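Long-range contacts in xylose isomerase-like TIM barrel (Anabaena variabilis ATCC 29413, PDB 2QW5), which binds zinc and D-xylose in a TIM barrel and is probably a sugar or sugar-phosphate isomerase or epimerase: residues 129-134 and 180-185; 86-91 and 108-113; 280-285 and 298-303. All coordinates share one frame; numbering follows the deposited sequence.

Contact 1: 129-134 and 180-185. With ZN (zinc ion), chain D; XLS (D-xylose), chain C.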
loop_
_atom_site.group_PDB
_atom_site.type_symbol
_atom_site.label_atom_id
_atom_site.label_comp_id
_atom_site.label_asym_id
_atom_site.label_seq_id
_atom_site.Cartn_x
_atom_site.Cartn_y
_atom_site.Cartn_z
ATOM N N PRO A 129 8.519 15.859 16.563
ATOM C CA PRO A 129 7.164 15.360 16.701
ATOM C C PRO A 129 7.048 14.327 17.851
ATOM O O PRO A 129 6.818 13.123 17.619
ATOM C CB PRO A 129 6.896 14.755 15.326
ATOM C CG PRO A 129 8.259 14.260 14.895
ATOM C CD PRO A 129 9.233 15.191 15.443
ATOM N N ILE A 130 7.101 14.852 19.083
ATOM C CA ILE A 130 7.133 14.048 20.297
ATOM C C ILE A 130 5.751 13.842 21.005
ATOM O O ILE A 130 5.729 13.355 22.140
ATOM C CB ILE A 130 8.210 14.562 21.287
ATOM C CG1 ILE A 130 7.927 15.990 21.780
ATOM C CG2 ILE A 130 9.661 14.477 20.615
ATOM C CD1 ILE A 130 8.825 16.452 22.886
ATOM N N VAL A 131 4.650 14.217 20.333
ATOM C CA VAL A 131 3.276 14.050 20.862
ATOM C C VAL A 131 2.581 12.897 20.117
ATOM O O VAL A 131 2.298 11.851 20.693
ATOM C CB VAL A 131 2.498 15.363 20.756
ATOM C CG1 VAL A 131 1.082 15.207 21.371
ATOM C CG2 VAL A 131 3.283 16.528 21.425
ATOM N N ILE A 132 2.282 13.098 18.841
ATOM C CA ILE A 132 1.654 12.100 18.001
ATOM C C ILE A 132 2.842 11.504 17.179
ATOM O O ILE A 132 3.675 12.296 16.688
ATOM C CB ILE A 132 0.644 12.736 17.024
ATOM C CG1 ILE A 132 -0.429 13.568 17.775
ATOM C CG2 ILE A 132 -0.001 11.675 16.120
ATOM C CD1 ILE A 132 -1.285 12.768 18.706
ATOM N N PRO A 133 2.926 10.158 17.052
ATOM C CA PRO A 133 3.974 9.472 16.267
ATOM C C PRO A 133 4.108 10.019 14.860
ATOM O O PRO A 133 3.112 10.157 14.174
ATOM C CB PRO A 133 3.482 8.028 16.227
ATOM C CG PRO A 133 2.802 7.861 17.525
ATOM C CD PRO A 133 2.047 9.157 17.696
ATOM N N TYR A 134 5.342 10.315 14.443
ATOM C CA TYR A 134 5.570 10.973 13.174
ATOM C C TYR A 134 5.190 10.092 11.998
ATOM O O TYR A 134 5.679 8.976 11.895
ATOM C CB TYR A 134 7.036 11.402 13.024
ATOM C CG TYR A 134 7.337 11.912 11.641
ATOM C CD1 TYR A 134 6.973 13.203 11.257
ATOM C CD2 TYR A 134 7.990 11.101 10.703
ATOM C CE1 TYR A 134 7.222 13.672 9.987
ATOM C CE2 TYR A 134 8.222 11.557 9.426
ATOM C CZ TYR A 134 7.850 12.839 9.076
ATOM O OH TYR A 134 8.107 13.268 7.818
ATOM N N LEU A 180 12.283 21.507 25.641
ATOM C CA LEU A 180 11.569 20.592 24.726
ATOM C C LEU A 180 10.810 21.443 23.701
ATOM O O LEU A 180 9.923 22.167 24.093
ATOM C CB LEU A 180 10.601 19.688 25.509
ATOM C CG LEU A 180 11.238 18.681 26.502
ATOM C CD1 LEU A 180 10.183 18.093 27.430
ATOM C CD2 LEU A 180 12.007 17.576 25.768
ATOM N N ALA A 181 11.142 21.329 22.412
ATOM C CA ALA A 181 10.526 22.142 21.321
ATOM C C ALA A 181 9.706 21.259 20.404
ATOM O O ALA A 181 10.248 20.663 19.492
ATOM C CB ALA A 181 11.591 22.894 20.551
ATOM N N ILE A 182 8.383 21.174 20.673
ATOM C CA ILE A 182 7.434 20.388 19.881
ATOM C C ILE A 182 7.198 21.084 18.545
ATOM O O ILE A 182 7.037 22.301 18.488
ATOM C CB ILE A 182 6.068 20.184 20.581
ATOM C CG1 ILE A 182 6.211 19.517 21.956
ATOM C CG2 ILE A 182 5.144 19.292 19.717
ATOM C CD1 ILE A 182 4.863 19.505 22.828
ATOM N N GLU A 183 7.146 20.298 17.473
ATOM C CA GLU A 183 7.066 20.830 16.117
ATOM C C GLU A 183 5.695 20.634 15.448
ATOM O O GLU A 183 5.236 19.503 15.321
ATOM C CB GLU A 183 8.158 20.150 15.262
ATOM C CG GLU A 183 8.348 20.804 13.886
ATOM C CD GLU A 183 9.375 20.105 13.021
ATOM O OE1 GLU A 183 9.713 18.930 13.338
ATOM O OE2 GLU A 183 9.818 20.763 12.021
ATOM N N PRO A 184 5.025 21.744 15.045
ATOM C CA PRO A 184 3.881 21.623 14.147
ATOM C C PRO A 184 4.467 21.185 12.808
ATOM O O PRO A 184 5.466 21.760 12.374
ATOM C CB PRO A 184 3.335 23.046 14.043
ATOM C CG PRO A 184 4.005 23.812 15.117
ATOM C CD PRO A 184 5.294 23.157 15.366
ATOM N N ILE A 185 3.910 20.131 12.223
ATOM C CA ILE A 185 4.415 19.549 10.956
ATOM C C ILE A 185 3.244 19.468 9.994
ATOM O O ILE A 185 2.166 19.093 10.403
ATOM C CB ILE A 185 5.026 18.160 11.217
ATOM C CG1 ILE A 185 6.380 18.314 11.922
ATOM C CG2 ILE A 185 5.225 17.348 9.924
ATOM C CD1 ILE A 185 7.016 17.030 12.418
HETATM ZN ZN ZN D . 11.620 20.893 10.880
HETATM C C1 XLS C . 10.383 16.361 9.651
HETATM C C2 XLS C . 10.470 15.725 11.033
HETATM C C3 XLS C . 10.879 14.210 11.016
HETATM C C4 XLS C . 11.790 13.793 12.154
HETATM O O1 XLS C . 9.432 17.355 9.250
HETATM O O2 XLS C . 11.262 16.510 11.924
HETATM O O3 XLS C . 11.512 13.680 9.850
HETATM O O4 XLS C . 11.222 14.232 13.355
HETATM O O HOH W 1 10.912 19.348 9.770
#
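Ile185 meets Pro129 and Tyr134 through one methyl group at the wall of the sugar pocket. Its CD1 lies 3.7 Å from Pro129 CB and 4.0 Å from Tyr134 CD1, and it approaches the tyrosine ring obliquely. The same methyl reaches the bound D-xylose near C2. The sugar also lies over one face of the Tyr134 ring, with xylose C3 3.7 Å above the ring plane and over its centre. Pro129 adds CD, 3.0 Å from xylose O4. The polar side of this wall is Glu183. Its carboxylate is split between two tasks: OE2 binds the zinc ion at 2.1 Å, and OE1 accepts a hydrogen bond from xylose O2 at 3.2 Å. The chain is extended, with CG anti to the backbone N (chi1 -169°), which carries the carboxylate inward to the metal. Asp216, Gln247 and Glu281 complete the protein part of the zinc site. A water on the metal donates to xylose O1.

Behind this first shell the contact is purely apolar. Ile130 CG1 packs on Ile182 CG1 at 3.9 Å, the two side chains crossing at about a right angle. Val131 CG2 sits 3.7 Å from Ile182 CD1. This apolar layer holds the loop against the end of strand 179-182, just before Glu183. Glu189 takes a hydrogen bond with Tyr134 OH at the pocket side.

The loop 129-134 follows strand 125-128, and 180-185 takes in most of the adjacent parallel strand 179-182 and the turn after it. Helix 196-203 backs Val131 and Ile182, helix 148-176 packs on Leu180, and strand 211-216 flanks the other edge of strand 179-182.

Contact 2: 86-91 and 108-113. With XLS (D-xylose), chain C.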
loop_
_atom_site.group_PDB
_atom_site.type_symbol
_atom_site.label_atom_id
_atom_site.label_comp_id
_atom_site.label_asym_id
_atom_site.label_seq_id
_atom_site.Cartn_x
_atom_site.Cartn_y
_atom_site.Cartn_z
ATOM N N THR A 86 18.983 18.326 19.118
ATOM C CA THR A 86 18.544 17.012 18.680
ATOM C C THR A 86 17.142 17.041 18.086
ATOM O O THR A 86 16.303 17.886 18.473
ATOM C CB THR A 86 18.582 15.961 19.803
ATOM O OG1 THR A 86 17.671 16.353 20.844
ATOM C CG2 THR A 86 19.932 15.797 20.329
ATOM N N ASN A 87 16.927 16.139 17.131
ATOM C CA ASN A 87 15.645 15.902 16.510
ATOM C C ASN A 87 15.205 14.481 16.926
ATOM O O ASN A 87 15.885 13.483 16.662
ATOM C CB ASN A 87 15.703 16.070 15.007
ATOM C CG ASN A 87 14.357 16.012 14.374
ATOM O OD1 ASN A 87 13.753 14.958 14.316
ATOM N ND2 ASN A 87 13.896 17.135 13.857
ATOM N N VAL A 88 14.065 14.423 17.584
ATOM C CA VAL A 88 13.539 13.208 18.165
ATOM C C VAL A 88 12.056 13.133 17.887
ATOM O O VAL A 88 11.363 14.122 18.042
ATOM C CB VAL A 88 13.765 13.154 19.716
ATOM C CG1 VAL A 88 13.055 11.976 20.306
ATOM C CG2 VAL A 88 15.288 13.047 20.050
ATOM N N GLY A 89 11.597 11.953 17.511
ATOM C CA GLY A 89 10.185 11.715 17.244
ATOM C C GLY A 89 9.603 10.559 18.003
ATOM O O GLY A 89 10.275 9.557 18.246
ATOM N N ALA A 90 8.334 10.707 18.400
ATOM C CA ALA A 90 7.565 9.596 18.948
ATOM C C ALA A 90 7.347 8.625 17.778
ATOM O O ALA A 90 7.358 9.034 16.600
ATOM C CB ALA A 90 6.193 10.079 19.500
ATOM N N THR A 91 7.171 7.350 18.112
ATOM C CA THR A 91 6.990 6.277 17.134
ATOM C C THR A 91 5.711 5.546 17.445
ATOM O O THR A 91 5.114 5.751 18.487
ATOM C CB THR A 91 8.162 5.301 17.135
ATOM O OG1 THR A 91 8.150 4.464 18.291
ATOM C CG2 THR A 91 9.495 6.050 17.075
ATOM N N LEU A 108 7.202 7.543 27.688
ATOM C CA LEU A 108 7.884 8.494 28.595
ATOM C C LEU A 108 9.342 8.101 28.848
ATOM O O LEU A 108 10.232 8.968 28.825
ATOM C CB LEU A 108 7.147 8.591 29.923
ATOM C CG LEU A 108 7.619 9.601 30.979
ATOM C CD1 LEU A 108 7.661 11.025 30.428
ATOM C CD2 LEU A 108 6.711 9.486 32.277
ATOM N N GLU A 109 9.584 6.811 29.077
ATOM C CA GLU A 109 10.982 6.337 29.293
ATOM C C GLU A 109 11.834 6.509 28.061
ATOM O O GLU A 109 13.035 6.851 28.165
ATOM C CB GLU A 109 11.053 4.909 29.882
ATOM C CG GLU A 109 10.392 4.799 31.298
ATOM C CD GLU A 109 11.029 5.738 32.417
ATOM O OE1 GLU A 109 12.283 5.716 32.576
ATOM O OE2 GLU A 109 10.271 6.476 33.141
ATOM N N TYR A 110 11.232 6.259 26.896
ATOM C CA TYR A 110 11.886 6.495 25.607
ATOM C C TYR A 110 12.259 7.983 25.476
ATOM O O TYR A 110 13.394 8.308 25.178
ATOM C CB TYR A 110 11.001 6.010 24.447
ATOM C CG TYR A 110 11.360 6.549 23.095
ATOM C CD1 TYR A 110 12.491 6.104 22.405
ATOM C CD2 TYR A 110 10.566 7.531 22.502
ATOM C CE1 TYR A 110 12.818 6.626 21.149
ATOM C CE2 TYR A 110 10.884 8.064 21.263
ATOM C CZ TYR A 110 12.001 7.611 20.586
ATOM O OH TYR A 110 12.260 8.172 19.342
ATOM N N LEU A 111 11.299 8.864 25.730
ATOM C CA LEU A 111 11.538 10.315 25.611
ATOM C C LEU A 111 12.548 10.807 26.654
ATOM O O LEU A 111 13.402 11.634 26.310
ATOM C CB LEU A 111 10.231 11.096 25.619
ATOM C CG LEU A 111 9.300 10.837 24.436
ATOM C CD1 LEU A 111 7.828 11.384 24.676
ATOM C CD2 LEU A 111 9.823 11.420 23.163
ATOM N N LYS A 112 12.512 10.234 27.873
ATOM C CA LYS A 112 13.526 10.567 28.946
ATOM C C LYS A 112 14.922 10.130 28.538
ATOM O O LYS A 112 15.930 10.849 28.798
ATOM C CB LYS A 112 13.180 9.960 30.293
ATOM C CG LYS A 112 11.965 10.576 31.024
ATOM C CD LYS A 112 11.727 9.818 32.318
ATOM C CE LYS A 112 10.723 10.518 33.206
ATOM N NZ LYS A 112 10.415 9.746 34.451
ATOM N N SER A 113 15.005 8.969 27.894
ATOM C CA SER A 113 16.296 8.498 27.322
ATOM C C SER A 113 16.845 9.489 26.311
ATOM O O SER A 113 18.071 9.759 26.258
ATOM C CB SER A 113 16.133 7.126 26.619
ATOM O OG SER A 113 17.222 6.863 25.763
HETATM C C1 XLS C . 10.383 16.361 9.651
HETATM C C2 XLS C . 10.470 15.725 11.033
HETATM C C3 XLS C . 10.879 14.210 11.016
HETATM C C4 XLS C . 11.790 13.793 12.154
HETATM O O1 XLS C . 9.432 17.355 9.250
HETATM O O2 XLS C . 11.262 16.510 11.924
HETATM O O3 XLS C . 11.512 13.680 9.850
HETATM O O4 XLS C . 11.222 14.232 13.355
#
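Tyr110 reaches from helix 101-120 to the backbone of Gly89. Its hydroxyl donates a hydrogen bond to Gly89 O, with OH to O 2.7 Å. The carbonyl oxygen lies at the ring edge, near the plane of the ring. The C=O...donor angle is 156°, and the hydroxyl is tilted 21° from the carbonyl plane. A chi1 of 163° turns the ring away from the backbone N of Tyr110 and carries it off the helix to segment 86-91. Ala90 CA comes to the ring obliquely, 4.3 Å from CE2.

Val88 and Tyr110 run past each other in opposite directions, so that Val88 CG1 ends 4.0 Å from the phenol OH. The same methyl lies 4.3 Å from Leu111 CD2, the next side chain on the helix. On the far side of Gly89 along the chain, Thr91 crosses Tyr110 obliquely and brings CG2 near the OH. The polar end of Thr91 has other partners: Phe94 N, and Asp141 of the second subunit. Asn87, next to Val88, turns to the sugar instead. Its OD1 accepts from xylose O4 at 2.8 Å, while its ND2 donates a weak hydrogen bond to xylose O2.

The contact lies inside the beta-alpha-beta unit of strand 83-87, helix 101-120 and strand 125-128. Phe94 stacks on the Tyr110 ring. Helix 60-76 brings Tyr60 against Tyr110, helix 148-176 packs on Leu111 through Leu169, and strand 125-128 lies beside Val88.

Contact 3: 280-285 and 298-303. With ZN (zinc ion), chain D; XLS (D-xylose), chain C.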
loop_
_atom_site.group_PDB
_atom_site.type_symbol
_atom_site.label_atom_id
_atom_site.label_comp_id
_atom_site.label_asym_id
_atom_site.label_seq_id
_atom_site.Cartn_x
_atom_site.Cartn_y
_atom_site.Cartn_z
ATOM N N VAL A 280 19.165 25.959 9.879
ATOM C CA VAL A 280 18.895 25.682 8.475
ATOM C C VAL A 280 18.535 24.189 8.428
ATOM O O VAL A 280 19.365 23.364 8.777
ATOM C CB VAL A 280 20.161 25.933 7.596
ATOM C CG1 VAL A 280 19.993 25.318 6.186
ATOM C CG2 VAL A 280 20.465 27.421 7.548
ATOM N N GLU A 281 17.300 23.858 8.039
ATOM C CA GLU A 281 16.877 22.460 7.948
ATOM C C GLU A 281 16.542 22.062 6.503
ATOM O O GLU A 281 15.451 22.316 6.011
ATOM C CB GLU A 281 15.717 22.171 8.864
ATOM C CG GLU A 281 15.550 20.647 9.048
ATOM C CD GLU A 281 14.404 20.298 9.919
ATOM O OE1 GLU A 281 13.320 20.867 9.635
ATOM O OE2 GLU A 281 14.571 19.459 10.833
ATOM N N ILE A 282 17.514 21.442 5.842
ATOM C CA ILE A 282 17.403 21.006 4.475
ATOM C C ILE A 282 17.418 19.451 4.489
ATOM O O ILE A 282 18.349 18.819 5.038
ATOM C CB ILE A 282 18.582 21.588 3.617
ATOM C CG1 ILE A 282 18.454 23.135 3.538
ATOM C CG2 ILE A 282 18.598 20.966 2.195
ATOM C CD1 ILE A 282 19.600 23.810 2.775
ATOM N N PHE A 283 16.396 18.872 3.863
ATOM C CA PHE A 283 16.206 17.434 3.746
ATOM C C PHE A 283 16.797 17.034 2.402
ATOM O O PHE A 283 16.213 17.270 1.364
ATOM C CB PHE A 283 14.722 17.070 3.818
ATOM C CG PHE A 283 14.161 17.181 5.191
ATOM C CD1 PHE A 283 13.893 18.422 5.735
ATOM C CD2 PHE A 283 13.928 16.055 5.958
ATOM C CE1 PHE A 283 13.361 18.547 7.030
ATOM C CE2 PHE A 283 13.366 16.187 7.264
ATOM C CZ PHE A 283 13.112 17.442 7.771
ATOM N N ASN A 284 17.990 16.461 2.403
ATOM C CA ASN A 284 18.591 16.044 1.128
ATOM C C ASN A 284 17.811 14.840 0.542
ATOM O O ASN A 284 17.117 14.127 1.265
ATOM C CB ASN A 284 20.080 15.772 1.344
ATOM C CG ASN A 284 20.861 15.718 0.061
ATOM O OD1 ASN A 284 20.324 16.034 -1.001
ATOM N ND2 ASN A 284 22.157 15.321 0.145
ATOM N N ALA A 285 17.860 14.649 -0.772
ATOM C CA ALA A 285 17.215 13.479 -1.415
ATOM C C ALA A 285 18.065 12.207 -1.149
ATOM O O ALA A 285 18.742 11.677 -2.023
ATOM C CB ALA A 285 16.953 13.734 -2.907
ATOM N N ARG A 298 16.571 16.402 -7.836
ATOM C CA ARG A 298 17.853 15.722 -7.773
ATOM C C ARG A 298 18.540 15.919 -6.402
ATOM O O ARG A 298 18.340 16.947 -5.707
ATOM C CB ARG A 298 18.793 16.212 -8.871
ATOM C CG ARG A 298 18.344 15.884 -10.247
ATOM C CD ARG A 298 19.431 16.279 -11.242
ATOM N NE ARG A 298 18.990 16.029 -12.610
ATOM C CZ ARG A 298 19.051 14.857 -13.258
ATOM N NH1 ARG A 298 19.548 13.747 -12.701
ATOM N NH2 ARG A 298 18.586 14.789 -14.504
ATOM N N LYS A 299 19.335 14.910 -6.048
ATOM C CA LYS A 299 20.097 14.884 -4.814
ATOM C C LYS A 299 21.217 15.929 -4.870
ATOM O O LYS A 299 21.816 16.155 -5.920
ATOM C CB LYS A 299 20.717 13.488 -4.597
ATOM C CG LYS A 299 21.480 13.297 -3.263
ATOM C CD LYS A 299 22.004 11.884 -3.115
ATOM C CE LYS A 299 22.543 11.619 -1.723
ATOM N NZ LYS A 299 23.171 10.256 -1.620
ATOM N N PHE A 300 21.464 16.572 -3.726
ATOM C CA PHE A 300 22.640 17.447 -3.566
ATOM C C PHE A 300 23.707 16.437 -3.141
ATOM O O PHE A 300 23.796 16.044 -1.962
ATOM C CB PHE A 300 22.441 18.537 -2.516
ATOM C CG PHE A 300 21.128 19.242 -2.619
ATOM C CD1 PHE A 300 20.732 19.817 -3.819
ATOM C CD2 PHE A 300 20.305 19.385 -1.497
ATOM C CE1 PHE A 300 19.544 20.516 -3.931
ATOM C CE2 PHE A 300 19.103 20.091 -1.596
ATOM C CZ PHE A 300 18.710 20.637 -2.827
ATOM N N TRP A 301 24.486 15.979 -4.122
ATOM C CA TRP A 301 25.425 14.890 -3.902
ATOM C C TRP A 301 26.425 15.191 -2.802
ATOM O O TRP A 301 26.915 16.305 -2.686
ATOM C CB TRP A 301 26.122 14.440 -5.179
ATOM C CG TRP A 301 26.881 15.470 -5.884
ATOM C CD1 TRP A 301 26.408 16.309 -6.818
ATOM C CD2 TRP A 301 28.295 15.724 -5.788
ATOM N NE1 TRP A 301 27.408 17.119 -7.276
ATOM C CE2 TRP A 301 28.584 16.764 -6.685
ATOM C CE3 TRP A 301 29.329 15.190 -5.013
ATOM C CZ2 TRP A 301 29.865 17.302 -6.843
ATOM C CZ3 TRP A 301 30.626 15.723 -5.165
ATOM C CH2 TRP A 301 30.871 16.778 -6.075
ATOM N N ILE A 302 26.693 14.177 -1.997
ATOM C CA ILE A 302 27.531 14.315 -0.819
ATOM C C ILE A 302 28.978 13.980 -1.205
ATOM O O ILE A 302 29.246 12.832 -1.539
ATOM C CB ILE A 302 27.033 13.441 0.316
ATOM C CG1 ILE A 302 25.590 13.820 0.683
ATOM C CG2 ILE A 302 27.931 13.638 1.556
ATOM C CD1 ILE A 302 24.825 12.699 1.464
ATOM N N PRO A 303 29.899 14.976 -1.165
ATOM C CA PRO A 303 31.295 14.700 -1.523
ATOM C C PRO A 303 31.914 13.571 -0.696
ATOM O O PRO A 303 31.750 13.545 0.526
ATOM C CB PRO A 303 31.990 16.036 -1.253
ATOM C CG PRO A 303 30.939 17.035 -1.493
ATOM C CD PRO A 303 29.754 16.401 -0.803
HETATM ZN ZN ZN D . 11.620 20.893 10.880
HETATM C C1 XLS C . 10.383 16.361 9.651
HETATM C C2 XLS C . 10.470 15.725 11.033
HETATM C C3 XLS C . 10.879 14.210 11.016
HETATM C C4 XLS C . 11.790 13.793 12.154
HETATM O O1 XLS C . 9.432 17.355 9.250
HETATM O O2 XLS C . 11.262 16.510 11.924
HETATM O O3 XLS C . 11.512 13.680 9.850
HETATM O O4 XLS C . 11.222 14.232 13.355
HETATM O O HOH W 2 18.298 17.244 -3.165
HETATM O O HOH W 1 10.912 19.348 9.770
#
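Asn284 grips the backbone of Phe300 with both ends of its amide. OD1 accepts from Phe300 N at 3.0 Å, in the plane of the side-chain carbonyl and on a lone pair. ND2 donates to Phe300 O at 2.8 Å, with the oxygen 18° out of the amide plane. Together the two bonds hold the N-H and C=O of Phe300 and fix the rotation of the amide. OD1 also takes a weak hydrogen bond from Ala285 N. The amide and the Phe300 ring are nearly parallel, 14° apart, with OD1 3.4 Å from Phe300 CD2. Further in, Ile282 CG2 rests against Phe300 CE2 at 3.9 Å, the two crossing at about a right angle. Packing is also tight at Ala285, where the two backbones come closest. Lys299 lies extended along this residue, with its CG 3.4 Å from Ala285 O.

The looser side of the contact holds a water and the partly exposed Arg298. The water donates to both Asn284 OD1 and Arg298 O, and sits over the centre of one face of the Phe300 ring. Arg298 turns away from 280-285. The third subunit also covers this side: its Glu153 pairs with Arg298 and its Asp149 accepts from Lys299 N, while the Lys299 amine forms a salt bridge to Asp306 of its own chain.

On the opposite flank of 280-285, Glu281 OE1 binds the zinc ion at 2.1 Å, and Phe283 CZ touches xylose C1. The segment 280-285 leads off the last barrel strand, 278-280. Segment 298-303 lies between helices 287-290 and 314-332. Ile317 of helix 314-332 packs on both Ile282 and Phe300, and strand 11-14 lies beside Val280 and Glu281.

How the contacts relate
The three contacts follow one another along the chain in the order contact 2, contact 1, contact 3, all within one TIM barrel. Contacts 1 and 2 are neighbours, with centres about 10 Å apart. Their loops touch where Pro129 and Tyr134 probably hydrogen-bond Ala90, just beyond strands 83-87 and 125-128 of the same sheet. Contact 3 lies about 23 Å from contact 1 and 25 Å from contact 2, centre to centre, at the closing strand 278-280. All three nevertheless send side chains to the bound D-xylose, and contacts 1 and 3 share the zinc ion and its water. The pocket is thus assembled from the ends of separate barrel strands and the loops that follow them.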